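Local coordinates for conserved hypothetical protein (Streptococcus pneumoniae, PDB 2GK4), which is of unknown function but, as a DNA/pantothenate metabolism flavoprotein relative with a Rossmann-like domain, probably acts in coenzyme A-related metabolism through nucleotide binding, at residues Y85-S91 / I155-F160; D185-N190 / A202-E206; I68-L74 / H90-S95. All blocks are in the same frame, centred on the assembly; numbering follows the deposited sequence. Where two conformers were deposited one is given.

Contact 1 of 3, residues Y85-S91 / I155-F160; sequences YQVLIHS and IHLIGF
Val87 and Ile158 meet on one face of two parallel strands, strand 87-90 and the first part of strand 156-163, that sit side by side in the middle of a Rossmann-like alpha-beta-alpha sandwich. The axes of these short strand segments approach to 4.8 Å and run only 6° from parallel, and the backbone bonds alternate along the seam from His156 N to Gln86 O at one end to His90 N to Ile158 O at the other. CD1 of Ile158 is a bump that settles between its two neighbours across the seam, 3.9 Å from Val87 CG1 and 4.1 Å from Ile89 CG1; the Ile89 side chain lies alongside it and points the same way, toward helix 30-41. On the reverse face Leu88 and Leu157 also run side by side, Leu157 CD1 coming 3.7 Å from Leu88 CD2. Ile155, just ahead of its strand, reaches across: with CG1 anti to the backbone N (chi1 -158°) and an extended chain, its CD1 is carried to Leu88 CB, where Val148 of helix 145-151 packs on both side chains. Gly159 adds no bump beside His90, and here the direct backbone pairing gives way to a water, which donates to His90 O and accepts from Phe160 N. The Phe160 ring closes this end. Ile89 CG2 lies in the plane of the ring at its edge, 3.9 Å from CE1, while Ser91 CB reaches the same corner obliquely. Also at that edge, Phe160 CD1 stands 3.2 Å from the carbonyl oxygen His90 O.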
ATOM      1  N   TYR A  85      14.496 -18.766  18.530  1.00 22.19           N
ATOM      2  CA  TYR A  85      13.355 -18.401  19.407  1.00 21.68           C
ATOM      3  C   TYR A  85      12.629 -19.645  19.869  1.00 21.75           C
ATOM      4  O   TYR A  85      12.669 -20.676  19.200  1.00 21.62           O
ATOM      5  CB  TYR A  85      12.411 -17.377  18.703  1.00 21.62           C
ATOM      6  CG  TYR A  85      13.152 -16.052  18.555  1.00 20.84           C
ATOM      7  CD1 TYR A  85      14.057 -15.857  17.515  1.00 20.33           C
ATOM      8  CD2 TYR A  85      13.011 -15.050  19.513  1.00 21.36           C
ATOM      9  CE1 TYR A  85      14.792 -14.670  17.411  1.00 23.15           C
ATOM     10  CE2 TYR A  85      13.762 -13.852  19.429  1.00 24.22           C
ATOM     11  CZ  TYR A  85      14.641 -13.677  18.376  1.00 24.47           C
ATOM     12  OH  TYR A  85      15.400 -12.513  18.284  1.00 24.17           O
ATOM     13  N   GLN A  86      11.961 -19.542  21.019  1.00 20.65           N
ATOM     14  CA  GLN A  86      11.267 -20.687  21.616  1.00 21.49           C
ATOM     15  C   GLN A  86       9.745 -20.665  21.346  1.00 20.06           C
ATOM     16  O   GLN A  86       9.030 -21.681  21.496  1.00 20.01           O
ATOM     17  CB  GLN A  86      11.515 -20.719  23.107  1.00 21.85           C
ATOM     18  CG  GLN A  86      12.953 -21.109  23.500  1.00 25.66           C
ATOM     19  CD  GLN A  86      13.966 -20.070  23.074  1.00 29.32           C
ATOM     20  OE1 GLN A  86      13.893 -18.907  23.488  1.00 31.26           O
ATOM     21  NE2 GLN A  86      14.907 -20.475  22.220  1.00 31.15           N
ATOM     22  N   VAL A  87       9.260 -19.500  20.935  1.00 19.64           N
ATOM     23  CA  VAL A  87       7.853 -19.335  20.570  1.00 19.64           C
ATOM     24  C   VAL A  87       7.768 -18.443  19.352  1.00 19.00           C
ATOM     25  O   VAL A  87       8.514 -17.464  19.251  1.00 19.29           O
ATOM     26  CB  VAL A  87       7.055 -18.664  21.732  1.00 19.66           C
ATOM     27  CG1 VAL A  87       5.566 -18.431  21.321  1.00 20.18           C
ATOM     28  CG2 VAL A  87       7.172 -19.488  22.995  1.00 19.64           C
ATOM     29  N   LEU A  88       6.866 -18.795  18.434  1.00 18.80           N
ATOM     30  CA  LEU A  88       6.502 -17.909  17.295  1.00 19.41           C
ATOM     31  C   LEU A  88       4.993 -17.602  17.363  1.00 18.55           C
ATOM     32  O   LEU A  88       4.163 -18.505  17.345  1.00 18.45           O
ATOM     33  CB  LEU A  88       6.863 -18.559  15.937  1.00 19.27           C
ATOM     34  CG  LEU A  88       6.268 -17.862  14.703  1.00 20.10           C
ATOM     35  CD1 LEU A  88       6.745 -16.374  14.604  1.00 20.63           C
ATOM     36  CD2 LEU A  88       6.652 -18.624  13.441  1.00 21.09           C
ATOM     37  N   ILE A  89       4.662 -16.313  17.419  1.00 18.65           N
ATOM     38  CA  ILE A  89       3.297 -15.864  17.341  1.00 19.09           C
ATOM     39  C   ILE A  89       3.139 -15.173  16.018  1.00 19.48           C
ATOM     40  O   ILE A  89       3.579 -14.038  15.842  1.00 19.40           O
ATOM     41  CB  ILE A  89       2.908 -14.922  18.523  1.00 19.88           C
ATOM     42  CG1 ILE A  89       3.138 -15.622  19.840  1.00 19.08           C
ATOM     43  CG2 ILE A  89       1.463 -14.414  18.341  1.00 19.24           C
ATOM     44  CD1 ILE A  89       2.987 -14.662  21.080  1.00 20.99           C
ATOM     45  N   HIS A  90       2.564 -15.907  15.070  1.00 19.52           N
ATOM     46  CA  HIS A  90       2.481 -15.428  13.704  1.00 20.42           C
ATOM     47  C   HIS A  90       1.153 -14.725  13.447  1.00 20.74           C
ATOM     48  O   HIS A  90       0.131 -15.380  13.156  1.00 22.04           O
ATOM     49  CB  HIS A  90       2.690 -16.582  12.706  1.00 19.93           C
ATOM     50  CG  HIS A  90       2.699 -16.115  11.286  1.00 21.93           C
ATOM     51  ND1 HIS A  90       1.942 -16.702  10.292  1.00 27.15           N
ATOM     52  CD2 HIS A  90       3.331 -15.064  10.714  1.00 21.00           C
ATOM     53  CE1 HIS A  90       2.152 -16.060   9.153  1.00 23.31           C
ATOM     54  NE2 HIS A  90       2.983 -15.056   9.389  1.00 28.37           N
ATOM     55  N   SER A  91       1.149 -13.401  13.554  1.00 19.96           N
ATOM     56  CA  SER A  91      -0.081 -12.669  13.302  1.00 20.35           C
ATOM     57  C   SER A  91      -0.094 -11.808  12.048  1.00 20.49           C
ATOM     58  O   SER A  91      -1.135 -11.198  11.714  1.00 21.36           O
ATOM     59  CB  SER A  91      -0.487 -11.857  14.544  1.00 20.46           C
ATOM     60  OG  SER A  91       0.146 -10.597  14.567  1.00 19.94           O
ATOM     61  N   ILE A 155      10.084 -25.461  18.492  1.00 23.59           N
ATOM     62  CA  ILE A 155       9.451 -24.152  18.707  1.00 22.73           C
ATOM     63  C   ILE A 155       7.939 -24.306  18.966  1.00 22.94           C
ATOM     64  O   ILE A 155       7.291 -25.211  18.427  1.00 24.42           O
ATOM     65  CB  ILE A 155       9.746 -23.166  17.539  1.00 22.48           C
ATOM     66  CG1 ILE A 155       9.565 -21.708  18.008  1.00 21.53           C
ATOM     67  CG2 ILE A 155       8.902 -23.515  16.286  1.00 22.28           C
ATOM     68  CD1 ILE A 155       9.896 -20.677  16.942  1.00 20.83           C
ATOM     69  N   HIS A 156       7.378 -23.470  19.836  1.00 22.18           N
ATOM     70  CA  HIS A 156       5.930 -23.460  20.028  1.00 21.40           C
ATOM     71  C   HIS A 156       5.323 -22.517  18.993  1.00 20.78           C
ATOM     72  O   HIS A 156       5.601 -21.318  19.026  1.00 20.23           O
ATOM     73  CB  HIS A 156       5.613 -23.011  21.450  1.00 22.67           C
ATOM     74  CG  HIS A 156       6.139 -23.953  22.491  1.00 27.15           C
ATOM     75  ND1 HIS A 156       5.709 -25.257  22.585  1.00 31.34           N
ATOM     76  CD2 HIS A 156       7.092 -23.800  23.441  1.00 29.76           C
ATOM     77  CE1 HIS A 156       6.357 -25.862  23.566  1.00 33.06           C
ATOM     78  NE2 HIS A 156       7.201 -24.998  24.102  1.00 31.00           N
ATOM     79  N   LEU A 157       4.555 -23.075  18.049  1.00 20.36           N
ATOM     80  CA  LEU A 157       4.025 -22.298  16.929  1.00 20.96           C
ATOM     81  C   LEU A 157       2.578 -21.899  17.170  1.00 20.22           C
ATOM     82  O   LEU A 157       1.692 -22.754  17.288  1.00 21.14           O
ATOM     83  CB  LEU A 157       4.111 -23.081  15.635  1.00 20.57           C
ATOM     84  CG  LEU A 157       3.445 -22.535  14.380  1.00 21.22           C
ATOM     85  CD1 LEU A 157       3.930 -21.094  14.089  1.00 22.46           C
ATOM     86  CD2 LEU A 157       3.799 -23.505  13.208  1.00 22.32           C
ATOM     87  N   ILE A 158       2.341 -20.601  17.171  1.00 20.44           N
ATOM     88  CA  ILE A 158       1.011 -20.077  17.348  1.00 20.09           C
ATOM     89  C   ILE A 158       0.656 -19.282  16.116  1.00 21.18           C
ATOM     90  O   ILE A 158       1.379 -18.352  15.713  1.00 20.00           O
ATOM     91  CB  ILE A 158       0.892 -19.190  18.620  1.00 20.42           C
ATOM     92  CG1 ILE A 158       1.171 -20.046  19.859  1.00 20.39           C
ATOM     93  CG2 ILE A 158      -0.506 -18.554  18.648  1.00 20.61           C
ATOM     94  CD1 ILE A 158       1.754 -19.301  21.044  1.00 24.93           C
ATOM     95  N   GLY A 159      -0.432 -19.680  15.475  1.00 20.66           N
ATOM     96  CA  GLY A 159      -0.902 -18.936  14.294  1.00 21.88           C
ATOM     97  C   GLY A 159      -2.290 -18.364  14.498  1.00 21.93           C
ATOM     98  O   GLY A 159      -2.901 -18.547  15.570  1.00 22.31           O
ATOM     99  N   PHE A 160      -2.765 -17.663  13.463  1.00 22.36           N
ATOM    100  CA  PHE A 160      -4.090 -17.047  13.431  1.00 23.22           C
ATOM    101  C   PHE A 160      -4.816 -17.482  12.183  1.00 23.72           C
ATOM    102  O   PHE A 160      -4.199 -17.884  11.195  1.00 25.02           O
ATOM    103  CB  PHE A 160      -3.955 -15.507  13.428  1.00 22.74           C
ATOM    104  CG  PHE A 160      -3.596 -14.940  14.757  1.00 23.70           C
ATOM    105  CD1 PHE A 160      -2.289 -14.979  15.217  1.00 25.04           C
ATOM    106  CD2 PHE A 160      -4.579 -14.374  15.570  1.00 27.18           C
ATOM    107  CE1 PHE A 160      -1.960 -14.474  16.487  1.00 27.58           C
ATOM    108  CE2 PHE A 160      -4.254 -13.841  16.815  1.00 25.18           C
ATOM    109  CZ  PHE A 160      -2.938 -13.916  17.275  1.00 25.33           C
TER
HETATM  110  O   HOH W   1      -1.042 -17.052  11.310  1.00 32.77           O

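Contact 2 of 3, residues D185-N190 / A202-E206; sequences DLIIAN and AIFVE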
ATOM      1  N   ASP A 185       0.716 -25.418  17.243  0.50 26.05           N
ATOM      2  CA  ASP A 185       0.371 -25.814  18.558  0.50 24.68           C
ATOM      3  C   ASP A 185      -1.027 -25.244  18.909  0.50 24.40           C
ATOM      4  O   ASP A 185      -1.859 -25.889  19.559  0.50 22.98           O
ATOM      5  CB  ASP A 185       1.496 -25.310  19.443  0.50 24.70           C
ATOM      6  CG  ASP A 185       2.817 -26.094  19.220  0.50 22.98           C
ATOM      7  OD1 ASP A 185       3.642 -25.854  18.242  0.50 20.76           O
ATOM      8  OD2 ASP A 185       3.009 -26.991  20.054  0.50 21.83           O
ATOM      9  N   LEU A 186      -1.291 -24.060  18.374  1.00 23.62           N
ATOM     10  CA  LEU A 186      -2.448 -23.261  18.705  1.00 22.73           C
ATOM     11  C   LEU A 186      -2.744 -22.407  17.497  1.00 22.23           C
ATOM     12  O   LEU A 186      -1.823 -21.823  16.915  1.00 20.90           O
ATOM     13  CB  LEU A 186      -2.139 -22.358  19.900  1.00 22.75           C
ATOM     14  CG  LEU A 186      -3.136 -21.245  20.237  1.00 23.33           C
ATOM     15  CD1 LEU A 186      -4.499 -21.881  20.647  1.00 22.35           C
ATOM     16  CD2 LEU A 186      -2.581 -20.367  21.396  1.00 23.27           C
ATOM     17  N   ILE A 187      -4.022 -22.356  17.108  1.00 21.45           N
ATOM     18  CA  ILE A 187      -4.485 -21.386  16.110  1.00 21.59           C
ATOM     19  C   ILE A 187      -5.575 -20.521  16.735  1.00 21.60           C
ATOM     20  O   ILE A 187      -6.597 -21.033  17.228  1.00 22.41           O
ATOM     21  CB  ILE A 187      -5.055 -22.072  14.815  1.00 21.54           C
ATOM     22  CG1 ILE A 187      -3.985 -22.849  14.025  1.00 22.43           C
ATOM     23  CG2 ILE A 187      -5.670 -21.058  13.898  1.00 22.64           C
ATOM     24  CD1 ILE A 187      -2.831 -22.011  13.488  1.00 22.75           C
ATOM     25  N   ILE A 188      -5.374 -19.209  16.699  1.00 20.87           N
ATOM     26  CA  ILE A 188      -6.358 -18.261  17.201  1.00 20.99           C
ATOM     27  C   ILE A 188      -7.240 -17.847  16.017  1.00 21.20           C
ATOM     28  O   ILE A 188      -6.802 -17.113  15.097  1.00 21.38           O
ATOM     29  CB  ILE A 188      -5.676 -17.089  17.907  1.00 20.74           C
ATOM     30  CG1 ILE A 188      -4.860 -17.611  19.111  1.00 20.48           C
ATOM     31  CG2 ILE A 188      -6.699 -15.997  18.343  1.00 20.22           C
ATOM     32  CD1 ILE A 188      -3.955 -16.589  19.717  1.00 24.61           C
ATOM     33  N   ALA A 189      -8.460 -18.359  16.019  1.00 20.52           N
ATOM     34  CA  ALA A 189      -9.376 -18.170  14.899  1.00 20.55           C
ATOM     35  C   ALA A 189     -10.340 -17.020  15.206  1.00 20.96           C
ATOM     36  O   ALA A 189     -10.761 -16.854  16.345  1.00 20.89           O
ATOM     37  CB  ALA A 189     -10.150 -19.457  14.615  1.00 21.41           C
ATOM     38  N   ASN A 190     -10.651 -16.226  14.198  1.00 20.14           N
ATOM     39  CA  ASN A 190     -11.566 -15.108  14.378  1.00 20.84           C
ATOM     40  C   ASN A 190     -12.288 -14.750  13.095  1.00 21.26           C
ATOM     41  O   ASN A 190     -11.837 -15.111  12.000  1.00 21.65           O
ATOM     42  CB  ASN A 190     -10.867 -13.914  15.044  1.00 20.58           C
ATOM     43  CG  ASN A 190      -9.654 -13.347  14.239  1.00 22.58           C
ATOM     44  OD1 ASN A 190      -9.380 -12.157  14.349  1.00 26.26           O
ATOM     45  ND2 ASN A 190      -8.914 -14.177  13.516  1.00 25.28           N
ATOM     46  N   ALA A 202     -12.638 -14.270  19.697  1.00 20.07           N
ATOM     47  CA  ALA A 202     -11.677 -15.219  19.144  1.00 19.82           C
ATOM     48  C   ALA A 202     -11.763 -16.558  19.843  1.00 20.09           C
ATOM     49  O   ALA A 202     -12.207 -16.662  20.999  1.00 21.82           O
ATOM     50  CB  ALA A 202     -10.242 -14.673  19.243  1.00 20.02           C
ATOM     51  N   ILE A 203     -11.360 -17.583  19.117  1.00 20.92           N
ATOM     52  CA  ILE A 203     -11.388 -18.944  19.637  1.00 20.32           C
ATOM     53  C   ILE A 203      -9.981 -19.474  19.556  1.00 20.13           C
ATOM     54  O   ILE A 203      -9.395 -19.545  18.469  1.00 20.82           O
ATOM     55  CB  ILE A 203     -12.347 -19.829  18.828  1.00 20.14           C
ATOM     56  CG1 ILE A 203     -13.714 -19.116  18.631  1.00 22.03           C
ATOM     57  CG2 ILE A 203     -12.456 -21.249  19.438  1.00 20.27           C
ATOM     58  CD1 ILE A 203     -14.590 -19.744  17.581  1.00 27.24           C
ATOM     59  N   PHE A 204      -9.450 -19.878  20.711  1.00 19.91           N
ATOM     60  CA  PHE A 204      -8.127 -20.497  20.794  1.00 18.60           C
ATOM     61  C   PHE A 204      -8.337 -21.973  20.476  1.00 19.33           C
ATOM     62  O   PHE A 204      -8.919 -22.714  21.283  1.00 18.57           O
ATOM     63  CB  PHE A 204      -7.542 -20.294  22.210  1.00 18.57           C
ATOM     64  CG  PHE A 204      -6.910 -18.946  22.422  1.00 19.86           C
ATOM     65  CD1 PHE A 204      -7.588 -17.760  22.091  1.00 19.53           C
ATOM     66  CD2 PHE A 204      -5.639 -18.860  23.001  1.00 20.89           C
ATOM     67  CE1 PHE A 204      -6.989 -16.508  22.306  1.00 18.23           C
ATOM     68  CE2 PHE A 204      -5.036 -17.623  23.240  1.00 18.86           C
ATOM     69  CZ  PHE A 204      -5.707 -16.447  22.905  1.00 19.89           C
ATOM     70  N   VAL A 205      -7.963 -22.346  19.257  1.00 19.16           N
ATOM     71  CA  VAL A 205      -8.150 -23.674  18.745  1.00 20.03           C
ATOM     72  C   VAL A 205      -6.886 -24.531  18.933  1.00 21.48           C
ATOM     73  O   VAL A 205      -5.776 -24.275  18.363  1.00 21.51           O
ATOM     74  CB  VAL A 205      -8.604 -23.652  17.239  1.00 19.88           C
ATOM     75  CG1 VAL A 205      -8.880 -25.064  16.734  1.00 20.13           C
ATOM     76  CG2 VAL A 205      -9.875 -22.815  17.074  1.00 19.09           C
ATOM     77  N   GLU A 206      -7.069 -25.583  19.715  1.00 22.28           N
ATOM     78  CA  GLU A 206      -6.076 -26.627  19.807  1.00 24.34           C
ATOM     79  C   GLU A 206      -6.631 -27.940  19.256  1.00 24.87           C
ATOM     80  O   GLU A 206      -7.788 -28.040  18.876  1.00 24.93           O
ATOM     81  CB  GLU A 206      -5.620 -26.773  21.258  1.00 25.21           C
ATOM     82  CG  GLU A 206      -4.933 -25.528  21.797  1.00 27.77           C
ATOM     83  CD  GLU A 206      -4.759 -25.566  23.302  1.00 34.08           C
ATOM     84  OE1 GLU A 206      -5.725 -25.857  24.023  1.00 38.53           O
ATOM     85  OE2 GLU A 206      -3.660 -25.281  23.794  1.00 38.70           O
TER
HETATM   86  O   HOH W   2      -1.298 -25.288  22.726  1.00 44.60           O
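Ile188 lies flat against Phe204, and this pair forms the dense centre of the contact. Ile188 CG1 stands 3.8 Å from the centroid of the Phe204 ring and 4° off its normal, a CH-pi contact over the face, while CD1 of the same isoleucine carries on to CZ at 3.6 Å. The extended Ile188 chain (chi2 169°) is what spreads both carbons across the ring. Its other branch, CG2, turns to Ala202 CB, and Leu186 CD2 approaches the ring obliquely at Phe204 CD2. Helix 216-228 covers this face through Leu222 and Leu223. Beneath the side chains, Ile187 with Val205 and Ala189 with Ile203 are hydrogen-bonded antiparallel pairs, each joined by two backbone bonds, on either side of the non-hydrogen-bonded pair Ile188-Phe204. On the reverse face the side chains meet less closely, Ala189 CB and Val205 CG2 being 4.2 Å apart, and Ile187 turns its end from the partner strand toward helix 168-182. The looser end is at Asp185 and Glu206, both partly exposed. A water bridges them, donating to Glu206 OE2 at 2.6 Å and more distantly to Asp185 O; the same carboxylate oxygen forms a salt bridge with Lys226. The alternation of pairs is that of antiparallel strands; joined by the loop between them, 186-191 and 202-205 form a beta hairpin that adds the antiparallel strand 202-205 beyond the parallel strands of the Rossmann-like sheet.

Contact 3 of 3, residues I68-L74 / H90-S95; sequences ITNTKDL and HSMAVS
Leu74 of helix 71-81 packs against Val94 in the loop that leaves the parallel strand 87-90, a helix-to-loop contact of the Rossmann-like domain made by side chains without a hydrogen bond between the segments. The two side chains cross at about a right angle, Leu74 CD2 lying 3.5 Å from Val94 CG2. With CG opposite the backbone N (chi1 176°), Leu74 extends its CD2 branch into the angle between the loop side chains, where it also meets the selenium of Met92, a selenomethionine, at 4.1 Å and comes obliquely to the His90 ring. Met92 is straight as far as its selenium and then bends (chi3 -68°), which sets its CE tip to tip with Ile68 CD1, 3.7 Å away. Ile49 of strand 45-50 adjoins both of these side chains. In the conformer given, one of two deposited, Thr71 turns its methyl to the loop, CG2 touching Val94 CG1 and Ser95 CB. The helix start itself is held by a capping box. Asn70, the N-cap residue, accepts from Asp73 N through OD1, and Asp73 returns the bond to Asn70 N, which meets OD2 from above the carboxylate plane. That oxygen is gripped twice, for its anti lone pair receives Thr69 N at 2.9 Å.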
ATOM      1  N   ILE A  68      10.011  -5.520   7.350  1.00 24.85           N
ATOM      2  CA  ILE A  68      10.131  -6.217   6.074  1.00 24.52           C
ATOM      3  C   ILE A  68       9.092  -5.651   5.123  1.00 23.95           C
ATOM      4  O   ILE A  68       8.202  -4.892   5.537  1.00 23.90           O
ATOM      5  CB  ILE A  68       9.934  -7.735   6.216  1.00 24.57           C
ATOM      6  CG1 ILE A  68       8.522  -8.049   6.753  1.00 25.31           C
ATOM      7  CG2 ILE A  68      11.048  -8.339   7.095  1.00 25.35           C
ATOM      8  CD1 ILE A  68       8.051  -9.421   6.425  1.00 28.12           C
ATOM      9  N   THR A  69       9.194  -6.037   3.855  1.00 22.44           N
ATOM     10  CA  THR A  69       8.303  -5.494   2.836  1.00 22.49           C
ATOM     11  C   THR A  69       7.391  -6.591   2.298  1.00 20.88           C
ATOM     12  O   THR A  69       6.168  -6.513   2.470  1.00 21.40           O
ATOM     13  CB  THR A  69       9.081  -4.802   1.701  1.00 22.19           C
ATOM     14  OG1 THR A  69       9.824  -3.705   2.256  1.00 25.61           O
ATOM     15  CG2 THR A  69       8.100  -4.235   0.648  1.00 24.15           C
ATOM     16  N   ASN A  70       7.971  -7.631   1.702  1.00 19.65           N
ATOM     17  CA  ASN A  70       7.179  -8.637   0.941  1.00 18.88           C
ATOM     18  C   ASN A  70       7.328 -10.051   1.483  1.00 19.13           C
ATOM     19  O   ASN A  70       8.032 -10.276   2.494  1.00 17.64           O
ATOM     20  CB  ASN A  70       7.493  -8.576  -0.566  1.00 18.64           C
ATOM     21  CG  ASN A  70       8.943  -8.930  -0.895  1.00 20.41           C
ATOM     22  OD1 ASN A  70       9.674  -9.490  -0.079  1.00 19.75           O
ATOM     23  ND2 ASN A  70       9.349  -8.617  -2.113  1.00 20.36           N
ATOM     24  N   THR A  71       6.675 -11.019   0.839  0.50 19.50           N
ATOM     25  CA  THR A  71       6.715 -12.399   1.363  0.50 19.63           C
ATOM     26  C   THR A  71       8.106 -12.996   1.276  0.50 19.92           C
ATOM     27  O   THR A  71       8.538 -13.709   2.195  0.50 19.82           O
ATOM     28  CB  THR A  71       5.698 -13.340   0.700  0.50 20.94           C
ATOM     29  OG1 THR A  71       5.918 -13.385  -0.716  0.50 18.87           O
ATOM     30  CG2 THR A  71       4.276 -12.910   1.028  0.50 20.39           C
ATOM     31  N   LYS A  72       8.836 -12.680   0.198  1.00 19.64           N
ATOM     32  CA  LYS A  72      10.233 -13.139   0.111  1.00 20.06           C
ATOM     33  C   LYS A  72      11.028 -12.705   1.361  1.00 20.09           C
ATOM     34  O   LYS A  72      11.763 -13.512   1.918  1.00 17.80           O
ATOM     35  CB  LYS A  72      10.926 -12.618  -1.162  1.00 20.10           C
ATOM     36  CG  LYS A  72      12.359 -13.130  -1.376  1.00 22.01           C
ATOM     37  CD  LYS A  72      12.921 -12.667  -2.742  1.00 22.11           C
ATOM     38  CE  LYS A  72      12.722 -13.720  -3.869  1.00 25.47           C
ATOM     39  NZ  LYS A  72      11.297 -14.062  -4.186  1.00 28.93           N
ATOM     40  N   ASP A  73      10.885 -11.434   1.753  1.00 19.18           N
ATOM     41  CA  ASP A  73      11.534 -10.893   2.971  1.00 20.20           C
ATOM     42  C   ASP A  73      11.117 -11.714   4.191  1.00 19.60           C
ATOM     43  O   ASP A  73      11.964 -12.031   5.050  1.00 18.51           O
ATOM     44  CB  ASP A  73      11.170  -9.413   3.233  1.00 18.76           C
ATOM     45  CG  ASP A  73      11.653  -8.447   2.162  1.00 24.38           C
ATOM     46  OD1 ASP A  73      12.535  -8.790   1.337  1.00 22.82           O
ATOM     47  OD2 ASP A  73      11.107  -7.301   2.149  1.00 26.09           O
ATOM     48  N   LEU A  74       9.824 -12.051   4.277  1.00 18.81           N
ATOM     49  CA  LEU A  74       9.332 -12.804   5.443  1.00 18.76           C
ATOM     50  C   LEU A  74       9.954 -14.203   5.487  1.00 18.48           C
ATOM     51  O   LEU A  74      10.401 -14.681   6.536  1.00 18.22           O
ATOM     52  CB  LEU A  74       7.799 -12.897   5.450  1.00 18.65           C
ATOM     53  CG  LEU A  74       7.269 -13.770   6.611  1.00 20.46           C
ATOM     54  CD1 LEU A  74       7.602 -13.126   7.970  1.00 21.49           C
ATOM     55  CD2 LEU A  74       5.813 -13.946   6.460  1.00 22.18           C
ATOM     56  N   HIS A  90       2.564 -15.907  15.070  1.00 19.52           N
ATOM     57  CA  HIS A  90       2.481 -15.428  13.704  1.00 20.42           C
ATOM     58  C   HIS A  90       1.153 -14.725  13.447  1.00 20.74           C
ATOM     59  O   HIS A  90       0.131 -15.380  13.156  1.00 22.04           O
ATOM     60  CB  HIS A  90       2.690 -16.582  12.706  1.00 19.93           C
ATOM     61  CG  HIS A  90       2.699 -16.115  11.286  1.00 21.93           C
ATOM     62  ND1 HIS A  90       1.942 -16.702  10.292  1.00 27.15           N
ATOM     63  CD2 HIS A  90       3.331 -15.064  10.714  1.00 21.00           C
ATOM     64  CE1 HIS A  90       2.152 -16.060   9.153  1.00 23.31           C
ATOM     65  NE2 HIS A  90       2.983 -15.056   9.389  1.00 28.37           N
ATOM     66  N   SER A  91       1.149 -13.401  13.554  1.00 19.96           N
ATOM     67  CA  SER A  91      -0.081 -12.669  13.302  1.00 20.35           C
ATOM     68  C   SER A  91      -0.094 -11.808  12.048  1.00 20.49           C
ATOM     69  O   SER A  91      -1.135 -11.198  11.714  1.00 21.36           O
ATOM     70  CB  SER A  91      -0.487 -11.857  14.544  1.00 20.46           C
ATOM     71  OG  SER A  91       0.146 -10.597  14.567  1.00 19.94           O
HETATM   72  N   MSE A  92       1.042 -11.715  11.362  1.00 21.18           N
HETATM   73  CA  MSE A  92       1.111 -10.928  10.125  1.00 21.80           C
HETATM   74  C   MSE A  92       0.147 -11.519   9.075  1.00 21.02           C
HETATM   75  O   MSE A  92      -0.005 -12.739   8.989  1.00 20.95           O
HETATM   76  CB  MSE A  92       2.549 -10.937   9.569  1.00 22.05           C
HETATM   77  CG  MSE A  92       2.724 -10.059   8.317  1.00 21.44           C
HETATM   78 SE   MSE A  92       4.534 -10.249   7.631  0.68 25.11          SE
HETATM   79  CE  MSE A  92       5.495  -9.354   9.123  1.00 21.66           C
ATOM     80  N   ALA A  93      -0.502 -10.657   8.295  1.00 20.39           N
ATOM     81  CA  ALA A  93      -1.295 -11.091   7.144  1.00 20.53           C
ATOM     82  C   ALA A  93      -0.305 -11.277   5.979  1.00 21.27           C
ATOM     83  O   ALA A  93       0.297 -10.301   5.485  1.00 21.65           O
ATOM     84  CB  ALA A  93      -2.325 -10.024   6.785  1.00 21.34           C
ATOM     85  N   VAL A  94      -0.180 -12.512   5.516  1.00 20.30           N
ATOM     86  CA  VAL A  94       0.849 -12.837   4.509  1.00 20.32           C
ATOM     87  C   VAL A  94       0.175 -13.000   3.165  1.00 20.82           C
ATOM     88  O   VAL A  94      -0.786 -13.765   3.046  1.00 19.86           O
ATOM     89  CB  VAL A  94       1.602 -14.136   4.917  1.00 20.99           C
ATOM     90  CG1 VAL A  94       2.641 -14.563   3.849  1.00 21.94           C
ATOM     91  CG2 VAL A  94       2.287 -13.911   6.252  1.00 22.51           C
ATOM     92  N   SER A  95       0.672 -12.281   2.162  1.00 20.40           N
ATOM     93  CA  SER A  95       0.129 -12.365   0.802  1.00 21.26           C
ATOM     94  C   SER A  95       0.064 -13.808   0.323  1.00 21.79           C
ATOM     95  O   SER A  95       1.029 -14.573   0.486  1.00 22.34           O
ATOM     96  CB  SER A  95       0.974 -11.527  -0.163  1.00 21.39           C
ATOM     97  OG  SER A  95       0.928 -10.182   0.246  1.00 18.57           O
TER

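Contacts 1 and 2 are neighbours in one sheet: strands 156-163 and 186-191 lie side by side, their contact centres are 12 Å apart, and Gly159 O is 2.8 Å from Ile188 N, probably a hydrogen bond. Segment 90-95 of contact 3 overlaps the end of segment 85-91 of contact 1, sharing His90 and Ser91, so the chain passes from a central strand directly into the loop that meets 68-74; these centres are 14 Å apart. Contacts 2 and 3 do not touch, with nearest atoms about 7 Å apart. Ser91 O and Asn190 OD1 are each hydrogen-bonded to glycerol, probably from crystallisation and not necessarily the same molecule, consistent with a pocket near these strand ends.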